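Oxaloacetate acetyl hydrolase (Cryphonectria parasitica, PDB 3LYE) is a TIM-barrel enzyme of the phosphoenolpyruvate phosphomutase family that carries bound calcium ions. Local coordinates at residues A[69-78]-A[91-99]; A[105-113]-A[152-163]. All blocks are in the same frame, centred on the assembly; numbering follows the deposited sequence.

Interaction 1: residues A[69-78]-A[91-99]; sequences AQLHDMRDNA and LIADMDTGY. With CA (calcium ion), chain B.
Y99 and M74 carry most of this contact, with A78 third. The backbone of Q70 and L71, where helix 71-78 starts, lies over one face of the Y99 ring. L71 N stands 3.8 Å from Y99 CG, offset toward the rim. L71 CB packs on Y99 CD1. M74 lies nearly perpendicular to the Y99 side chain, and M74 CG comes within 3.3 Å of Y99 OH. The M74 chain bends at both chi2 (-65°) and chi3 (-72°). These bends bring M74 CE to 3.2 Å from D94 O and also close to D96 OD2. No hydrogen bond joins the two segments. Several polar groups bond within 91-99. Y99 OH donates to D96 OD2 at 2.6 Å, on the anti lone pair. D96 OD1 and D94 OD2 bind the calcium ion, whose other ligands are five waters. D94 OD1 accepts from D96 N, an Asx turn. Further along, A78 CB meets L91 CD2 at 4.1 Å and A93 CB at 4.3 Å. The helix runs nearly antiparallel to strand 91-94, at 165°. Strand 49-51 lies beside this strand in the parallel sheet, and helices 53-61 and 102-114 also pack against M74.

Interaction 2: residues A[105-113]-A[152-163]; sequences VARTVEHYI and AVATKRRLRSDF
Helices 102-114 and 142-158 are two outer helices of the TIM-barrel fold, and here they pack side by side. Their segments cross at -39° with axes 8.5 Å apart. The small A106 and A152 sit where the backbones come closest, A106 CA to A152 CA 5.4 Å. A106 CB also lies 3.2 Å from T155 OG1. V109 fills the middle. V109 CG2 touches A152 CB at 3.7 Å, while V109 CG1, anti to the backbone N (chi1 173°), reaches T155 CG2 and the F163 ring. V109 and T155 lie alongside with opposite headings. L159 CD1 meets E110 CG at 3.9 Å, L159 lying across E110. I113 buries the most surface. I113 CG1 comes obliquely to the F163 ring, 3.7 Å from F163 CD2, and I113 CD1 lies 3.7 Å from S161 OG. S161 OG accepts from F163 N at 3.0 Å, an ST turn that follows the Schellman motif at R160. Y112 CB adds a contact to F163 CE2. No hydrogen bond crosses between the segments. The contact is therefore held largely by apolar packing, and polar ends turn to other partners: T155 OG1 bonds to A151 O and K156 NZ forms a salt bridge with D193.

How the interactions relate
Strand 91-94 of interaction 1 leads along the chain into helix 102-114 of interaction 2. The two contacts touch, with centres about 13 Å apart. Y112 OH probably hydrogen-bonds D94 O at 2.8 Å, and T108 OG1 probably does the same to G98 O at 3.2 Å. Y112 OH also packs on M74 CB, 3.4 Å away. Y112 thus spans both: its CB faces interaction 2, while its hydroxyl meets the backbone of a calcium ligand. The metal site belongs to interaction 1. The nearest atom of Y112 is about 9 Å from the calcium ion, so its side chain is not a metal ligand; interaction 2 is packing between outer helices of the barrel.

Interaction 1: residues A[69-78]-A[91-99]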
loop_
_atom_site.group_PDB
_atom_site.type_symbol
_atom_site.label_atom_id
_atom_site.label_comp_id
_atom_site.label_asym_id
_atom_site.label_seq_id
_atom_site.Cartn_x
_atom_site.Cartn_y
_atom_site.Cartn_z
ATOM N N ALA A 69 -8.460 9.759 5.439
ATOM C CA ALA A 69 -8.333 8.783 4.366
ATOM C C ALA A 69 -8.222 9.581 3.049
ATOM O O ALA A 69 -8.980 10.539 2.835
ATOM C CB ALA A 69 -9.522 7.875 4.321
ATOM N N GLN A 70 -7.304 9.169 2.185
ATOM C CA GLN A 70 -7.112 9.816 0.883
ATOM C C GLN A 70 -7.387 8.786 -0.208
ATOM O O GLN A 70 -7.901 7.678 0.071
ATOM C CB GLN A 70 -5.740 10.478 0.776
ATOM C CG GLN A 70 -5.521 11.470 1.920
ATOM C CD GLN A 70 -4.353 12.387 1.750
ATOM O OE1 GLN A 70 -4.464 13.608 1.864
ATOM N NE2 GLN A 70 -3.233 11.828 1.574
ATOM N N LEU A 71 -7.069 9.111 -1.444
ATOM C CA LEU A 71 -7.367 8.192 -2.530
ATOM C C LEU A 71 -6.828 6.791 -2.340
ATOM O O LEU A 71 -7.554 5.825 -2.553
ATOM C CB LEU A 71 -6.915 8.742 -3.887
ATOM C CG LEU A 71 -7.114 7.785 -5.069
ATOM C CD1 LEU A 71 -8.556 7.411 -5.210
ATOM C CD2 LEU A 71 -6.574 8.432 -6.331
ATOM N N HIS A 72 -5.581 6.650 -1.920
ATOM C CA HIS A 72 -5.030 5.335 -1.774
ATOM C C HIS A 72 -5.838 4.463 -0.833
ATOM O O HIS A 72 -6.106 3.295 -1.129
ATOM C CB HIS A 72 -3.554 5.403 -1.287
ATOM C CG HIS A 72 -3.021 4.090 -0.787
ATOM N ND1 HIS A 72 -3.103 3.704 0.535
ATOM C CD2 HIS A 72 -2.434 3.061 -1.441
ATOM C CE1 HIS A 72 -2.574 2.500 0.672
ATOM N NE2 HIS A 72 -2.152 2.093 -0.512
ATOM N N ASP A 73 -6.190 5.005 0.321
ATOM C CA ASP A 73 -6.957 4.249 1.299
ATOM C C ASP A 73 -8.324 3.820 0.817
ATOM O O ASP A 73 -8.793 2.708 1.033
ATOM C CB ASP A 73 -7.125 5.087 2.565
ATOM C CG ASP A 73 -5.814 5.659 3.050
ATOM O OD1 ASP A 73 -5.027 4.879 3.591
ATOM O OD2 ASP A 73 -5.615 6.896 2.947
ATOM N N MET A 74 -8.982 4.774 0.187
ATOM C CA MET A 74 -10.321 4.524 -0.336
ATOM C C MET A 74 -10.344 3.552 -1.484
ATOM O O MET A 74 -11.152 2.629 -1.497
ATOM C CB MET A 74 -10.981 5.862 -0.691
ATOM C CG MET A 74 -11.189 6.765 0.512
ATOM S SD MET A 74 -12.337 6.166 1.761
ATOM C CE MET A 74 -13.874 6.379 0.855
ATOM N N ARG A 75 -9.439 3.725 -2.427
ATOM C CA ARG A 75 -9.399 2.814 -3.543
ATOM C C ARG A 75 -8.993 1.428 -3.058
ATOM O O ARG A 75 -9.544 0.438 -3.507
ATOM C CB ARG A 75 -8.417 3.294 -4.613
ATOM C CG ARG A 75 -8.430 2.389 -5.829
ATOM C CD ARG A 75 -7.140 2.172 -6.518
ATOM N NE ARG A 75 -7.314 1.168 -7.577
ATOM C CZ ARG A 75 -6.335 0.680 -8.330
ATOM N NH1 ARG A 75 -6.557 -0.261 -9.259
ATOM N NH2 ARG A 75 -5.112 1.144 -8.157
ATOM N N ASP A 76 -8.021 1.341 -2.159
ATOM C CA ASP A 76 -7.629 0.015 -1.711
ATOM C C ASP A 76 -8.763 -0.725 -1.046
ATOM O O ASP A 76 -8.956 -1.920 -1.275
ATOM C CB ASP A 76 -6.428 0.089 -0.779
ATOM C CG ASP A 76 -5.122 0.265 -1.542
ATOM O OD1 ASP A 76 -4.069 0.302 -0.880
ATOM O OD2 ASP A 76 -5.161 0.367 -2.794
ATOM N N ASN A 77 -9.535 -0.049 -0.199
ATOM C CA ASN A 77 -10.634 -0.729 0.469
ATOM C C ASN A 77 -11.733 -1.084 -0.519
ATOM O O ASN A 77 -12.312 -2.157 -0.435
ATOM C CB ASN A 77 -11.153 0.127 1.619
ATOM C CG ASN A 77 -11.715 -0.685 2.767
ATOM O OD1 ASN A 77 -11.224 -1.765 3.082
ATOM N ND2 ASN A 77 -12.706 -0.140 3.426
ATOM N N ALA A 78 -12.023 -0.202 -1.455
ATOM C CA ALA A 78 -13.069 -0.466 -2.428
ATOM C C ALA A 78 -12.688 -1.579 -3.384
ATOM O O ALA A 78 -13.511 -2.382 -3.737
ATOM C CB ALA A 78 -13.435 0.817 -3.184
ATOM N N LEU A 91 -20.893 -2.508 -5.836
ATOM C CA LEU A 91 -20.453 -1.680 -4.760
ATOM C C LEU A 91 -20.511 -0.168 -5.088
ATOM O O LEU A 91 -19.979 0.256 -6.117
ATOM C CB LEU A 91 -18.953 -1.968 -4.424
ATOM C CG LEU A 91 -18.412 -1.153 -3.231
ATOM C CD1 LEU A 91 -19.113 -1.484 -1.914
ATOM C CD2 LEU A 91 -16.888 -1.308 -3.132
ATOM N N ILE A 92 -21.243 0.587 -4.266
ATOM C CA ILE A 92 -21.266 2.034 -4.361
ATOM C C ILE A 92 -20.248 2.465 -3.281
ATOM O O ILE A 92 -20.339 1.968 -2.143
ATOM C CB ILE A 92 -22.615 2.655 -4.053
ATOM C CG1 ILE A 92 -23.604 2.261 -5.147
ATOM C CG2 ILE A 92 -22.485 4.189 -3.956
ATOM C CD1 ILE A 92 -25.030 2.670 -4.859
ATOM N N ALA A 93 -19.307 3.358 -3.598
ATOM C CA ALA A 93 -18.333 3.813 -2.638
ATOM C C ALA A 93 -18.302 5.314 -2.509
ATOM O O ALA A 93 -18.534 6.038 -3.465
ATOM C CB ALA A 93 -16.942 3.352 -3.031
ATOM N N ASP A 94 -18.073 5.774 -1.286
ATOM C CA ASP A 94 -17.897 7.185 -1.050
ATOM C C ASP A 94 -16.627 7.616 -1.794
ATOM O O ASP A 94 -15.645 6.852 -1.799
ATOM C CB ASP A 94 -17.634 7.349 0.464
ATOM C CG ASP A 94 -17.557 8.780 0.955
ATOM O OD1 ASP A 94 -17.624 9.729 0.144
ATOM O OD2 ASP A 94 -17.440 8.929 2.208
ATOM N N MET A 95 -16.666 8.747 -2.502
ATOM C CA MET A 95 -15.470 9.287 -3.130
ATOM C C MET A 95 -15.210 10.718 -2.597
ATOM O O MET A 95 -14.428 11.478 -3.154
ATOM C CB MET A 95 -15.380 9.188 -4.647
ATOM C CG MET A 95 -16.358 10.040 -5.408
ATOM S SD MET A 95 -16.048 10.067 -7.197
ATOM C CE MET A 95 -14.666 11.190 -7.245
ATOM N N ASP A 96 -15.909 11.074 -1.517
ATOM C CA ASP A 96 -15.712 12.359 -0.873
ATOM C C ASP A 96 -15.739 13.512 -1.899
ATOM O O ASP A 96 -16.746 13.643 -2.595
ATOM C CB ASP A 96 -14.430 12.280 -0.035
ATOM C CG ASP A 96 -14.547 11.285 1.072
ATOM O OD1 ASP A 96 -15.247 11.596 2.025
ATOM O OD2 ASP A 96 -13.995 10.180 0.966
ATOM N N THR A 97 -14.704 14.345 -1.938
ATOM C CA THR A 97 -14.656 15.441 -2.871
ATOM C C THR A 97 -13.703 15.125 -4.050
ATOM O O THR A 97 -13.439 15.984 -4.898
ATOM C CB THR A 97 -14.175 16.732 -2.233
ATOM O OG1 THR A 97 -12.830 16.548 -1.847
ATOM C CG2 THR A 97 -14.968 17.134 -0.991
ATOM N N GLY A 98 -13.239 13.881 -4.150
ATOM C CA GLY A 98 -12.333 13.532 -5.218
ATOM C C GLY A 98 -10.871 13.647 -4.852
ATOM O O GLY A 98 -10.020 13.444 -5.701
ATOM N N TYR A 99 -10.587 14.053 -3.620
ATOM C CA TYR A 99 -9.221 14.115 -3.093
ATOM C C TYR A 99 -8.266 15.112 -3.687
ATOM O O TYR A 99 -7.070 14.966 -3.569
ATOM C CB TYR A 99 -8.609 12.661 -3.066
ATOM C CG TYR A 99 -9.610 11.675 -2.502
ATOM C CD1 TYR A 99 -10.230 10.753 -3.303
ATOM C CD2 TYR A 99 -10.019 11.756 -1.166
ATOM C CE1 TYR A 99 -11.235 9.920 -2.825
ATOM C CE2 TYR A 99 -11.020 10.916 -0.677
ATOM C CZ TYR A 99 -11.637 10.029 -1.526
ATOM O OH TYR A 99 -12.667 9.251 -1.111
HETATM CA CA CA B . -17.123 11.097 3.406
HETATM O O HOH W 1 -18.701 11.616 1.716
HETATM O O HOH W 2 -17.157 13.562 3.386
HETATM O O HOH W 3 -15.543 9.959 4.674
HETATM O O HOH W 4 -17.378 12.184 5.676
HETATM O O HOH W 5 -18.734 10.093 4.013
#

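Interaction 2: residues A[105-113]-A[152-163]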
loop_
_atom_site.group_PDB
_atom_site.type_symbol
_atom_site.label_atom_id
_atom_site.label_comp_id
_atom_site.label_asym_id
_atom_site.label_seq_id
_atom_site.Cartn_x
_atom_site.Cartn_y
_atom_site.Cartn_z
ATOM N N VAL A 105 -9.922 14.287 -9.102
ATOM C CA VAL A 105 -11.281 13.778 -9.224
ATOM C C VAL A 105 -11.285 12.714 -10.319
ATOM O O VAL A 105 -11.834 11.640 -10.185
ATOM C CB VAL A 105 -12.271 14.879 -9.535
ATOM C CG1 VAL A 105 -13.631 14.292 -9.835
ATOM C CG2 VAL A 105 -12.338 15.892 -8.391
ATOM N N ALA A 106 -10.707 13.074 -11.465
ATOM C CA ALA A 106 -10.616 12.161 -12.593
ATOM C C ALA A 106 -9.837 10.900 -12.240
ATOM O O ALA A 106 -10.258 9.794 -12.567
ATOM C CB ALA A 106 -9.968 12.859 -13.777
ATOM N N ARG A 107 -8.705 11.061 -11.566
ATOM C CA ARG A 107 -7.894 9.913 -11.158
ATOM C C ARG A 107 -8.708 8.978 -10.267
ATOM O O ARG A 107 -8.657 7.790 -10.417
ATOM C CB ARG A 107 -6.657 10.413 -10.418
ATOM C CG ARG A 107 -5.718 9.286 -10.029
ATOM C CD ARG A 107 -4.414 9.877 -9.507
ATOM N NE ARG A 107 -3.471 8.855 -9.050
ATOM C CZ ARG A 107 -2.700 8.141 -9.867
ATOM N NH1 ARG A 107 -2.718 8.353 -11.169
ATOM N NH2 ARG A 107 -1.916 7.192 -9.365
ATOM N N THR A 108 -9.465 9.554 -9.342
ATOM C CA THR A 108 -10.284 8.781 -8.427
ATOM C C THR A 108 -11.332 7.976 -9.192
ATOM O O THR A 108 -11.493 6.783 -8.967
ATOM C CB THR A 108 -10.954 9.714 -7.391
ATOM O OG1 THR A 108 -9.946 10.365 -6.590
ATOM C CG2 THR A 108 -11.870 8.924 -6.475
ATOM N N VAL A 109 -12.057 8.634 -10.103
ATOM C CA VAL A 109 -13.064 7.939 -10.858
ATOM C C VAL A 109 -12.417 6.831 -11.692
ATOM O O VAL A 109 -12.949 5.732 -11.751
ATOM C CB VAL A 109 -13.905 8.939 -11.719
ATOM C CG1 VAL A 109 -14.847 8.154 -12.648
ATOM C CG2 VAL A 109 -14.685 9.870 -10.807
ATOM N N GLU A 110 -11.295 7.133 -12.348
ATOM C CA GLU A 110 -10.634 6.134 -13.169
ATOM C C GLU A 110 -10.232 4.938 -12.320
ATOM O O GLU A 110 -10.408 3.801 -12.740
ATOM C CB GLU A 110 -9.431 6.794 -13.795
ATOM C CG GLU A 110 -8.523 5.899 -14.582
ATOM C CD GLU A 110 -7.350 6.688 -15.121
ATOM O OE1 GLU A 110 -6.867 7.615 -14.403
ATOM O OE2 GLU A 110 -6.924 6.388 -16.242
ATOM N N HIS A 111 -9.624 5.182 -11.158
ATOM C CA HIS A 111 -9.186 4.100 -10.278
ATOM C C HIS A 111 -10.366 3.267 -9.754
ATOM O O HIS A 111 -10.300 2.048 -9.689
ATOM C CB HIS A 111 -8.322 4.648 -9.150
ATOM C CG HIS A 111 -6.943 5.009 -9.599
ATOM N ND1 HIS A 111 -5.816 4.639 -8.911
ATOM C CD2 HIS A 111 -6.508 5.693 -10.681
ATOM C CE1 HIS A 111 -4.744 5.060 -9.556
ATOM N NE2 HIS A 111 -5.133 5.675 -10.651
ATOM N N TYR A 112 -11.451 3.942 -9.409
ATOM C CA TYR A 112 -12.643 3.249 -8.935
ATOM C C TYR A 112 -13.167 2.372 -10.083
ATOM O O TYR A 112 -13.512 1.199 -9.888
ATOM C CB TYR A 112 -13.718 4.212 -8.445
ATOM C CG TYR A 112 -13.590 4.673 -7.008
ATOM C CD1 TYR A 112 -12.347 4.752 -6.361
ATOM C CD2 TYR A 112 -14.712 5.074 -6.323
ATOM C CE1 TYR A 112 -12.264 5.211 -5.061
ATOM C CE2 TYR A 112 -14.637 5.528 -5.038
ATOM C CZ TYR A 112 -13.403 5.583 -4.400
ATOM O OH TYR A 112 -13.333 6.056 -3.101
ATOM N N ILE A 113 -13.261 2.938 -11.274
ATOM C CA ILE A 113 -13.745 2.171 -12.415
ATOM C C ILE A 113 -12.890 0.924 -12.671
ATOM O O ILE A 113 -13.419 -0.178 -12.854
ATOM C CB ILE A 113 -13.826 3.066 -13.674
ATOM C CG1 ILE A 113 -15.057 3.983 -13.556
ATOM C CG2 ILE A 113 -13.918 2.274 -14.981
ATOM C CD1 ILE A 113 -15.104 5.084 -14.584
ATOM N N ALA A 152 -15.477 14.210 -13.249
ATOM C CA ALA A 152 -15.916 12.858 -13.007
ATOM C C ALA A 152 -16.684 12.266 -14.186
ATOM O O ALA A 152 -16.389 11.145 -14.622
ATOM C CB ALA A 152 -16.732 12.800 -11.731
ATOM N N VAL A 153 -17.648 13.001 -14.723
ATOM C CA VAL A 153 -18.445 12.554 -15.838
ATOM C C VAL A 153 -17.572 12.363 -17.072
ATOM O O VAL A 153 -17.700 11.366 -17.785
ATOM C CB VAL A 153 -19.595 13.527 -16.107
ATOM C CG1 VAL A 153 -20.295 13.204 -17.425
ATOM C CG2 VAL A 153 -20.585 13.474 -14.997
ATOM N N ALA A 154 -16.692 13.311 -17.355
ATOM C CA ALA A 154 -15.838 13.161 -18.527
ATOM C C ALA A 154 -15.015 11.890 -18.432
ATOM O O ALA A 154 -14.752 11.244 -19.462
ATOM C CB ALA A 154 -14.931 14.365 -18.709
ATOM N N THR A 155 -14.544 11.569 -17.227
ATOM C CA THR A 155 -13.753 10.365 -17.050
ATOM C C THR A 155 -14.543 9.095 -17.318
ATOM O O THR A 155 -14.071 8.208 -18.046
ATOM C CB THR A 155 -13.174 10.293 -15.638
ATOM O OG1 THR A 155 -12.338 11.420 -15.404
ATOM C CG2 THR A 155 -12.323 9.032 -15.425
ATOM N N LYS A 156 -15.731 9.003 -16.746
ATOM C CA LYS A 156 -16.541 7.810 -16.958
ATOM C C LYS A 156 -16.864 7.648 -18.438
ATOM O O LYS A 156 -16.875 6.533 -18.949
ATOM C CB LYS A 156 -17.748 7.753 -16.032
ATOM C CG LYS A 156 -18.925 8.560 -16.362
ATOM C CD LYS A 156 -19.870 8.799 -15.171
ATOM C CE LYS A 156 -21.194 9.493 -15.535
ATOM N NZ LYS A 156 -22.290 8.597 -16.107
ATOM N N ARG A 157 -17.091 8.757 -19.144
ATOM C CA ARG A 157 -17.374 8.698 -20.571
ATOM C C ARG A 157 -16.139 8.274 -21.378
ATOM O O ARG A 157 -16.237 7.416 -22.283
ATOM C CB ARG A 157 -17.859 10.055 -21.045
ATOM C CG ARG A 157 -19.273 10.316 -20.617
ATOM C CD ARG A 157 -19.783 11.716 -21.023
ATOM N NE ARG A 157 -19.469 12.077 -22.426
ATOM C CZ ARG A 157 -20.140 11.672 -23.499
ATOM N NH1 ARG A 157 -19.731 12.041 -24.705
ATOM N NH2 ARG A 157 -21.216 10.906 -23.382
ATOM N N ARG A 158 -14.969 8.832 -21.064
ATOM C CA ARG A 158 -13.723 8.500 -21.772
ATOM C C ARG A 158 -13.406 7.016 -21.625
ATOM O O ARG A 158 -12.911 6.366 -22.558
ATOM C CB ARG A 158 -12.623 9.376 -21.179
ATOM C CG ARG A 158 -11.239 9.234 -21.654
ATOM C CD ARG A 158 -10.445 10.526 -21.236
ATOM N NE ARG A 158 -10.289 10.650 -19.775
ATOM C CZ ARG A 158 -10.749 11.611 -18.947
ATOM N NH1 ARG A 158 -11.464 12.669 -19.318
ATOM N NH2 ARG A 158 -10.451 11.502 -17.660
ATOM N N LEU A 159 -13.739 6.459 -20.473
ATOM C CA LEU A 159 -13.485 5.037 -20.192
ATOM C C LEU A 159 -14.613 4.116 -20.647
ATOM O O LEU A 159 -14.571 2.921 -20.348
ATOM C CB LEU A 159 -13.187 4.849 -18.708
ATOM C CG LEU A 159 -11.950 5.619 -18.284
ATOM C CD1 LEU A 159 -11.696 5.459 -16.782
ATOM C CD2 LEU A 159 -10.706 5.253 -19.031
ATOM N N ARG A 160 -15.660 4.673 -21.261
ATOM C CA ARG A 160 -16.778 3.875 -21.760
ATOM C C ARG A 160 -17.367 2.974 -20.690
ATOM O O ARG A 160 -17.732 1.840 -20.927
ATOM C CB ARG A 160 -16.285 3.109 -23.003
ATOM C CG ARG A 160 -15.874 4.182 -24.049
ATOM C CD ARG A 160 -15.359 3.751 -25.409
ATOM N NE ARG A 160 -15.479 2.351 -25.733
ATOM C CZ ARG A 160 -14.603 1.702 -26.498
ATOM N NH1 ARG A 160 -14.788 0.404 -26.757
ATOM N NH2 ARG A 160 -13.538 2.352 -26.980
ATOM N N SER A 161 -17.546 3.566 -19.523
ATOM C CA SER A 161 -18.058 2.854 -18.374
ATOM C C SER A 161 -19.491 3.181 -17.994
ATOM O O SER A 161 -19.952 4.287 -18.215
ATOM C CB SER A 161 -17.156 3.213 -17.186
ATOM O OG SER A 161 -17.631 2.740 -15.948
ATOM N N ASP A 162 -20.169 2.199 -17.417
ATOM C CA ASP A 162 -21.529 2.336 -16.945
ATOM C C ASP A 162 -21.563 2.883 -15.507
ATOM O O ASP A 162 -22.623 2.991 -14.925
ATOM C CB ASP A 162 -22.240 0.996 -16.953
ATOM C CG ASP A 162 -22.832 0.651 -18.294
ATOM O OD1 ASP A 162 -23.240 -0.493 -18.444
ATOM O OD2 ASP A 162 -22.917 1.509 -19.178
ATOM N N PHE A 163 -20.392 3.239 -14.977
ATOM C CA PHE A 163 -20.241 3.781 -13.606
ATOM C C PHE A 163 -21.378 4.755 -13.278
ATOM O O PHE A 163 -21.627 5.681 -14.035
ATOM C CB PHE A 163 -18.888 4.495 -13.516
ATOM C CG PHE A 163 -18.431 4.844 -12.118
ATOM C CD1 PHE A 163 -18.454 6.166 -11.690
ATOM C CD2 PHE A 163 -17.914 3.888 -11.277
ATOM C CE1 PHE A 163 -17.987 6.518 -10.449
ATOM C CE2 PHE A 163 -17.422 4.258 -10.045
ATOM C CZ PHE A 163 -17.446 5.558 -9.657
#